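Local atomic coordinates of AlkZ (PDB entry 5UUJ), a protein that is a helix-rich protein of the AlkZ-like DNA glycosylase family, related to helix-turn-helix proteins. Residues A[280-284]-A[357-361]; A[336-342]-A[369-375]. All blocks are in the same frame, centred on the assembly; numbering follows the deposited sequence.

Contact 1. Residues A[280-284]-A[357-361]; sequences GIRLL and EAAHV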
ATOM      1  N   GLY A 280       3.277  16.415 -18.172  1.00 21.23           N
ATOM      2  CA  GLY A 280       3.953  17.060 -17.059  1.00 24.99           C
ATOM      3  C   GLY A 280       4.875  16.154 -16.266  1.00 24.41           C
ATOM      4  O   GLY A 280       4.941  14.948 -16.503  1.00 20.93           O
ATOM      5  N   ILE A 281       5.581  16.754 -15.313  1.00 26.02           N
ATOM      6  CA  ILE A 281       6.539  16.041 -14.476  1.00 24.54           C
ATOM      7  C   ILE A 281       6.011  15.897 -13.055  1.00 21.60           C
ATOM      8  O   ILE A 281       5.372  16.804 -12.520  1.00 26.73           O
ATOM      9  CB  ILE A 281       7.902  16.766 -14.431  1.00 26.64           C
ATOM     10  CG1 ILE A 281       8.436  17.005 -15.845  1.00 30.72           C
ATOM     11  CG2 ILE A 281       8.914  15.976 -13.604  1.00 26.54           C
ATOM     12  CD1 ILE A 281       8.663  15.746 -16.647  1.00 30.15           C
ATOM     13  N   ARG A 282       6.295  14.752 -12.449  1.00 24.92           N
ATOM     14  CA  ARG A 282       5.956  14.512 -11.056  1.00 21.02           C
ATOM     15  C   ARG A 282       7.103  13.752 -10.389  1.00 24.99           C
ATOM     16  O   ARG A 282       7.622  12.785 -10.946  1.00 24.15           O
ATOM     17  CB  ARG A 282       4.640  13.737 -10.954  1.00 27.46           C
ATOM     18  CG  ARG A 282       4.014  13.723  -9.574  1.00 26.55           C
ATOM     19  CD  ARG A 282       3.415  15.068  -9.183  1.00 29.20           C
ATOM     20  NE  ARG A 282       3.475  15.247  -7.732  1.00 33.29           N
ATOM     21  CZ  ARG A 282       2.506  15.758  -6.975  1.00 30.53           C
ATOM     22  NH1 ARG A 282       1.360  16.168  -7.503  1.00 28.56           N
ATOM     23  NH2 ARG A 282       2.692  15.858  -5.668  1.00 32.00           N
ATOM     24  N   LEU A 283       7.514  14.217  -9.212  1.00 14.75           N
ATOM     25  CA  LEU A 283       8.541  13.541  -8.427  1.00 14.61           C
ATOM     26  C   LEU A 283       7.899  12.831  -7.246  1.00 14.30           C
ATOM     27  O   LEU A 283       7.413  13.471  -6.314  1.00 17.55           O
ATOM     28  CB  LEU A 283       9.603  14.527  -7.931  1.00 15.36           C
ATOM     29  CG  LEU A 283      10.501  15.186  -8.981  1.00 17.03           C
ATOM     30  CD1 LEU A 283      11.537  16.070  -8.305  1.00 16.83           C
ATOM     31  CD2 LEU A 283      11.180  14.154  -9.858  1.00 16.54           C
ATOM     32  N   LEU A 284       7.904  11.504  -7.297  1.00 13.84           N
ATOM     33  CA  LEU A 284       7.293  10.688  -6.259  1.00 16.44           C
ATOM     34  C   LEU A 284       8.360  10.066  -5.371  1.00 18.39           C
ATOM     35  O   LEU A 284       9.437   9.702  -5.843  1.00 16.07           O
ATOM     36  CB  LEU A 284       6.426   9.595  -6.886  1.00 17.95           C
ATOM     37  CG  LEU A 284       5.391  10.074  -7.909  1.00 18.40           C
ATOM     38  CD1 LEU A 284       4.662   8.889  -8.524  1.00 21.59           C
ATOM     39  CD2 LEU A 284       4.403  11.040  -7.279  1.00 17.82           C
ATOM     40  N   GLU A 357       9.117  20.995  -8.944  1.00 21.83           N
ATOM     41  CA  GLU A 357       8.838  19.777  -8.198  1.00 24.76           C
ATOM     42  C   GLU A 357       9.770  19.657  -6.994  1.00 18.87           C
ATOM     43  O   GLU A 357       9.350  19.231  -5.921  1.00 18.08           O
ATOM     44  CB  GLU A 357       8.971  18.547  -9.098  1.00 22.80           C
ATOM     45  CG  GLU A 357       7.719  18.235  -9.902  1.00 23.82           C
ATOM     46  CD  GLU A 357       6.545  17.854  -9.020  1.00 27.56           C
ATOM     47  OE1 GLU A 357       6.507  16.704  -8.529  1.00 23.79           O
ATOM     48  OE2 GLU A 357       5.662  18.711  -8.811  1.00 25.80           O
ATOM     49  N   ALA A 358      11.029  20.045  -7.171  1.00 19.00           N
ATOM     50  CA  ALA A 358      11.998  19.992  -6.078  1.00 18.36           C
ATOM     51  C   ALA A 358      11.546  20.864  -4.907  1.00 18.76           C
ATOM     52  O   ALA A 358      11.736  20.502  -3.749  1.00 18.17           O
ATOM     53  CB  ALA A 358      13.378  20.429  -6.564  1.00 19.11           C
ATOM     54  N   ALA A 359      10.941  22.007  -5.217  1.00 20.20           N
ATOM     55  CA  ALA A 359      10.447  22.915  -4.186  1.00 21.28           C
ATOM     56  C   ALA A 359       9.277  22.293  -3.432  1.00 23.30           C
ATOM     57  O   ALA A 359       9.113  22.510  -2.230  1.00 20.85           O
ATOM     58  CB  ALA A 359      10.032  24.233  -4.803  1.00 23.67           C
ATOM     59  N   HIS A 360       8.465  21.526  -4.151  1.00 20.06           N
ATOM     60  CA  HIS A 360       7.346  20.808  -3.555  1.00 19.64           C
ATOM     61  C   HIS A 360       7.869  19.692  -2.648  1.00 18.01           C
ATOM     62  O   HIS A 360       7.368  19.491  -1.541  1.00 17.97           O
ATOM     63  CB  HIS A 360       6.441  20.243  -4.651  1.00 20.01           C
ATOM     64  CG  HIS A 360       5.154  19.669  -4.143  1.00 20.30           C
ATOM     65  ND1 HIS A 360       4.163  20.444  -3.587  1.00 21.93           N
ATOM     66  CD2 HIS A 360       4.695  18.393  -4.129  1.00 19.61           C
ATOM     67  CE1 HIS A 360       3.144  19.671  -3.243  1.00 22.09           C
ATOM     68  NE2 HIS A 360       3.444  18.426  -3.562  1.00 20.69           N
ATOM     69  N   VAL A 361       8.887  18.979  -3.121  1.00 17.10           N
ATOM     70  CA  VAL A 361       9.520  17.921  -2.344  1.00 16.20           C
ATOM     71  C   VAL A 361      10.227  18.504  -1.123  1.00 16.52           C
ATOM     72  O   VAL A 361      10.231  17.899  -0.052  1.00 16.36           O
ATOM     73  CB  VAL A 361      10.528  17.120  -3.200  1.00 15.89           C
ATOM     74  CG1 VAL A 361      11.350  16.158  -2.340  1.00 15.70           C
ATOM     75  CG2 VAL A 361       9.799  16.349  -4.290  1.00 15.98           C
TER
HETATM   76  O   HOH W   1       5.934  15.825  -6.202  1.00 30.06           O
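A buried helix-on-strand contact, centred on Glu357, joins the edge strand 281-284 of the five-stranded sheet to helix 351-365. A turn at chi2 (-65°) brings the Glu357 carboxylate beside the strand backbone. There Glu357 OE1 accepts a nearly straight hydrogen bond from Leu283 N at 2.8 Å, the donor approaching on the anti side of the carboxylate, so a side chain satisfies an edge-strand amide. Glu357 OE1 also forms a long salt bridge to Arg282 NE at 3.5 Å, the carboxylate and guanidinium planes being 67° apart; OE2 lies over one guanidinium face. A water accepts from Arg282 NE and donates to Leu283 O and Glu357 OE1. Glutamate suits the place, offering apolar carbons as well as charge: Glu357 CB lies 3.7 Å from Leu283 CD1, while Leu283 CB meets Val361 CG2 at 4.1 Å. Arg282 NH2 lies 3.4 Å from His360 NE2, at an angle too poor for a hydrogen bond; His360 NE2 bonds to Leu54 O. Arg25 bridges Glu357 OE2, and Glu23 bridges Arg282 NH1. Leu283 and Val361 pack against Trp331 of strand 326-334 and Leu338 of strand 337-342, so the helix lies on the sheet face, running nearly along strand 281-284 (28° between axes).

Contact 2. Residues A[336-342]-A[369-375]; sequences QELVVTP and RLPVRIV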
ATOM      1  N   GLN A 336      21.518  17.143   0.869  1.00 24.00           N
ATOM      2  CA  GLN A 336      20.388  18.067   0.790  1.00 24.40           C
ATOM      3  C   GLN A 336      20.269  18.704  -0.594  1.00 23.97           C
ATOM      4  O   GLN A 336      19.897  19.871  -0.731  1.00 25.36           O
ATOM      5  CB  GLN A 336      20.509  19.145   1.868  1.00 26.14           C
ATOM      6  CG  GLN A 336      20.419  18.597   3.284  1.00 31.29           C
ATOM      7  CD  GLN A 336      19.122  17.842   3.537  1.00 34.97           C
ATOM      8  OE1 GLN A 336      19.128  16.745   4.096  1.00 36.85           O
ATOM      9  NE2 GLN A 336      18.002  18.427   3.123  1.00 30.35           N
ATOM     10  N   GLU A 337      20.601  17.920  -1.612  1.00 23.07           N
ATOM     11  CA  GLU A 337      20.352  18.289  -2.995  1.00 22.86           C
ATOM     12  C   GLU A 337      19.524  17.184  -3.636  1.00 22.86           C
ATOM     13  O   GLU A 337      19.724  16.006  -3.339  1.00 20.72           O
ATOM     14  CB  GLU A 337      21.661  18.495  -3.760  1.00 23.66           C
ATOM     15  CG  GLU A 337      22.542  19.602  -3.207  1.00 25.31           C
ATOM     16  CD  GLU A 337      23.734  19.894  -4.103  1.00 29.74           C
ATOM     17  OE1 GLU A 337      24.500  18.956  -4.406  1.00 31.80           O
ATOM     18  OE2 GLU A 337      23.899  21.063  -4.512  1.00 31.25           O
ATOM     19  N   LEU A 338      18.586  17.559  -4.499  1.00 21.05           N
ATOM     20  CA  LEU A 338      17.775  16.572  -5.199  1.00 20.68           C
ATOM     21  C   LEU A 338      18.499  16.160  -6.474  1.00 22.25           C
ATOM     22  O   LEU A 338      18.541  16.909  -7.449  1.00 20.49           O
ATOM     23  CB  LEU A 338      16.379  17.124  -5.508  1.00 21.32           C
ATOM     24  CG  LEU A 338      15.288  16.060  -5.700  1.00 20.57           C
ATOM     25  CD1 LEU A 338      13.915  16.636  -5.398  1.00 18.94           C
ATOM     26  CD2 LEU A 338      15.320  15.474  -7.106  1.00 20.60           C
ATOM     27  N   VAL A 339      19.086  14.966  -6.443  1.00 19.48           N
ATOM     28  CA  VAL A 339      19.844  14.442  -7.568  1.00 19.79           C
ATOM     29  C   VAL A 339      18.953  13.570  -8.440  1.00 18.98           C
ATOM     30  O   VAL A 339      18.488  12.517  -8.004  1.00 18.43           O
ATOM     31  CB  VAL A 339      21.061  13.622  -7.092  1.00 21.00           C
ATOM     32  CG1 VAL A 339      21.874  13.127  -8.280  1.00 20.80           C
ATOM     33  CG2 VAL A 339      21.933  14.458  -6.171  1.00 21.11           C
ATOM     34  N   VAL A 340      18.723  14.017  -9.672  1.00 19.35           N
ATOM     35  CA  VAL A 340      17.896  13.286 -10.626  1.00 18.83           C
ATOM     36  C   VAL A 340      18.770  12.499 -11.594  1.00 20.48           C
ATOM     37  O   VAL A 340      19.695  13.047 -12.190  1.00 20.72           O
ATOM     38  CB  VAL A 340      16.981  14.238 -11.427  1.00 19.76           C
ATOM     39  CG1 VAL A 340      16.160  13.461 -12.448  1.00 19.43           C
ATOM     40  CG2 VAL A 340      16.067  15.009 -10.490  1.00 18.50           C
ATOM     41  N   THR A 341      18.464  11.213 -11.741  1.00 22.59           N
ATOM     42  CA  THR A 341      19.166  10.344 -12.680  1.00 21.05           C
ATOM     43  C   THR A 341      18.178   9.769 -13.696  1.00 25.25           C
ATOM     44  O   THR A 341      17.568   8.729 -13.448  1.00 23.45           O
ATOM     45  CB  THR A 341      19.885   9.186 -11.959  1.00 21.87           C
ATOM     46  OG1 THR A 341      20.697   9.703 -10.899  1.00 21.14           O
ATOM     47  CG2 THR A 341      20.760   8.404 -12.933  1.00 21.38           C
ATOM     48  N   PRO A 342      17.998  10.453 -14.838  1.00 26.52           N
ATOM     49  CA  PRO A 342      17.111   9.894 -15.863  1.00 29.11           C
ATOM     50  C   PRO A 342      17.697   8.646 -16.505  1.00 29.35           C
ATOM     51  O   PRO A 342      18.910   8.448 -16.464  1.00 31.87           O
ATOM     52  CB  PRO A 342      16.996  11.029 -16.886  1.00 26.30           C
ATOM     53  CG  PRO A 342      18.239  11.817 -16.712  1.00 28.98           C
ATOM     54  CD  PRO A 342      18.557  11.751 -15.249  1.00 31.19           C
ATOM     55  N   ARG A 369      14.977  24.495   0.940  1.00 35.27           N
ATOM     56  CA  ARG A 369      15.395  24.421  -0.455  1.00 35.61           C
ATOM     57  C   ARG A 369      16.070  23.100  -0.780  1.00 37.31           C
ATOM     58  O   ARG A 369      16.760  22.514   0.055  1.00 37.64           O
ATOM     59  CB  ARG A 369      16.352  25.572  -0.787  1.00 40.37           C
ATOM     60  CG  ARG A 369      16.061  26.258  -2.115  1.00 44.57           C
ATOM     61  CD  ARG A 369      17.307  26.905  -2.715  1.00 47.39           C
ATOM     62  NE  ARG A 369      18.115  27.612  -1.723  1.00 52.89           N
ATOM     63  CZ  ARG A 369      17.871  28.844  -1.284  1.00 57.34           C
ATOM     64  NH1 ARG A 369      16.825  29.525  -1.738  1.00 58.44           N
ATOM     65  NH2 ARG A 369      18.675  29.398  -0.383  1.00 54.64           N
ATOM     66  N   LEU A 370      15.861  22.641  -2.010  1.00 22.24           N
ATOM     67  CA  LEU A 370      16.568  21.486  -2.541  1.00 22.76           C
ATOM     68  C   LEU A 370      17.117  21.819  -3.923  1.00 21.96           C
ATOM     69  O   LEU A 370      16.408  21.678  -4.920  1.00 21.31           O
ATOM     70  CB  LEU A 370      15.647  20.263  -2.615  1.00 19.52           C
ATOM     71  CG  LEU A 370      15.294  19.542  -1.310  1.00 19.56           C
ATOM     72  CD1 LEU A 370      14.334  18.397  -1.597  1.00 18.84           C
ATOM     73  CD2 LEU A 370      16.531  19.018  -0.587  1.00 20.01           C
ATOM     74  N   PRO A 371      18.376  22.281  -3.989  1.00 23.63           N
ATOM     75  CA  PRO A 371      19.007  22.495  -5.295  1.00 24.48           C
ATOM     76  C   PRO A 371      18.968  21.227  -6.141  1.00 23.30           C
ATOM     77  O   PRO A 371      19.068  20.128  -5.594  1.00 22.54           O
ATOM     78  CB  PRO A 371      20.444  22.885  -4.936  1.00 26.62           C
ATOM     79  CG  PRO A 371      20.356  23.438  -3.556  1.00 27.37           C
ATOM     80  CD  PRO A 371      19.261  22.671  -2.877  1.00 25.25           C
ATOM     81  N   VAL A 372      18.812  21.388  -7.451  1.00 23.68           N
ATOM     82  CA  VAL A 372      18.683  20.257  -8.363  1.00 25.94           C
ATOM     83  C   VAL A 372      19.980  19.992  -9.123  1.00 26.13           C
ATOM     84  O   VAL A 372      20.656  20.920  -9.570  1.00 28.32           O
ATOM     85  CB  VAL A 372      17.550  20.491  -9.389  1.00 24.15           C
ATOM     86  CG1 VAL A 372      17.483  19.346 -10.404  1.00 25.63           C
ATOM     87  CG2 VAL A 372      16.219  20.644  -8.682  1.00 23.05           C
ATOM     88  N   ARG A 373      20.311  18.713  -9.256  1.00 26.65           N
ATOM     89  CA  ARG A 373      21.365  18.266 -10.156  1.00 31.73           C
ATOM     90  C   ARG A 373      20.820  17.124 -11.001  1.00 31.91           C
ATOM     91  O   ARG A 373      20.312  16.140 -10.464  1.00 31.46           O
ATOM     92  CB  ARG A 373      22.613  17.818  -9.384  1.00 29.26           C
ATOM     93  CG  ARG A 373      23.341  18.953  -8.676  1.00 31.76           C
ATOM     94  CD  ARG A 373      24.756  18.569  -8.263  1.00 37.77           C
ATOM     95  NE  ARG A 373      24.783  17.572  -7.191  1.00 34.44           N
ATOM     96  CZ  ARG A 373      25.093  16.284  -7.345  1.00 36.15           C
ATOM     97  NH1 ARG A 373      25.412  15.793  -8.538  1.00 36.52           N
ATOM     98  NH2 ARG A 373      25.089  15.477  -6.292  1.00 36.69           N
ATOM     99  N   ILE A 374      20.907  17.272 -12.320  1.00 36.16           N
ATOM    100  CA  ILE A 374      20.475  16.231 -13.245  1.00 39.53           C
ATOM    101  C   ILE A 374      21.707  15.537 -13.823  1.00 40.08           C
ATOM    102  O   ILE A 374      22.507  16.150 -14.527  1.00 42.34           O
ATOM    103  CB  ILE A 374      19.594  16.804 -14.370  1.00 37.46           C
ATOM    104  CG1 ILE A 374      18.356  17.472 -13.760  1.00 37.96           C
ATOM    105  CG2 ILE A 374      19.180  15.699 -15.341  1.00 37.10           C
ATOM    106  CD1 ILE A 374      17.476  18.214 -14.754  1.00 37.10           C
ATOM    107  N   VAL A 375      21.838  14.249 -13.513  1.00 49.64           N
ATOM    108  CA  VAL A 375      23.049  13.483 -13.799  1.00 52.77           C
ATOM    109  C   VAL A 375      22.883  12.583 -15.020  1.00 58.91           C
ATOM    110  O   VAL A 375      23.686  12.627 -15.952  1.00 60.17           O
ATOM    111  CB  VAL A 375      23.440  12.622 -12.580  1.00 51.40           C
ATOM    112  CG1 VAL A 375      24.669  11.771 -12.879  1.00 58.08           C
ATOM    113  CG2 VAL A 375      23.688  13.511 -11.370  1.00 51.39           C
ATOM    114  OXT VAL A 375      21.950  11.785 -15.105  1.00 63.35           O
TER
HETATM  115  O   HOH W   2      24.546  16.261  -3.839  1.00 27.39           O
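The guanidinium of Arg373 has Val339 CG2 over one face, 3.3 Å from NH2, while Glu337 OE1 and a water lie at its edge, in its plane. Arg373 bends at chi3 (-69°), which swings the group back over the neighbouring strand, beside Val339. Arg373 NE then gives a hydrogen bond to Glu337 OE1 at 3.1 Å, within a salt bridge; the donor stands above the carboxylate plane, and the planes are 44° apart. The water closes the pair, donating to OE1 and accepting from NH2. Beneath these side chains, strands 337-342 and 372-374 run parallel. Leu338 N bonds to Pro371 O, Arg373 N to Leu338 O, Val340 N to Arg373 O, and Val375 N to Val340 O at 2.8 Å. Proline, lacking an N-H, can still serve through its carbonyl. Branched residues suit the extended backbone: Val339 CG1, on the same face as Arg373, touches Val375 CG2 at 3.6 Å, whereas Leu338, Val340, Val372 and Ile374 point to the other. Near the start, Leu370 CD1 meets Leu338 CD1 at 4.2 Å. The chemistry is thus divided: backbone bonds fix the register, apolar groups from Leu338 and Leu370 supply buried packing, and a long-chain ion pair, probably weakened by nearby solvent, spans the more exposed face.

Contacts 1 and 2 lie about 11 Å apart, centre to centre, on the same side of the chain's centre, and both reach the same five-stranded mixed sheet. Contact 1 involves the edge strand 281-284; contact 2 adds strand 372-374 at the other edge. Along the chain the segments alternate: 280-284, 336-342, 357-361, 369-375. Strand 337-342, helix 351-365 and strand 372-374 form a beta-alpha-beta unit, whose crossover helix reaches both contacts. Ala358 CB packs 3.6 Å from Val372 CG2, and Val361 CG1 touches Leu370 CD1 at 3.8 Å. Helix 351-365 thus packs on strands of both edges, tying the C-terminal strand to the earlier part of the chain.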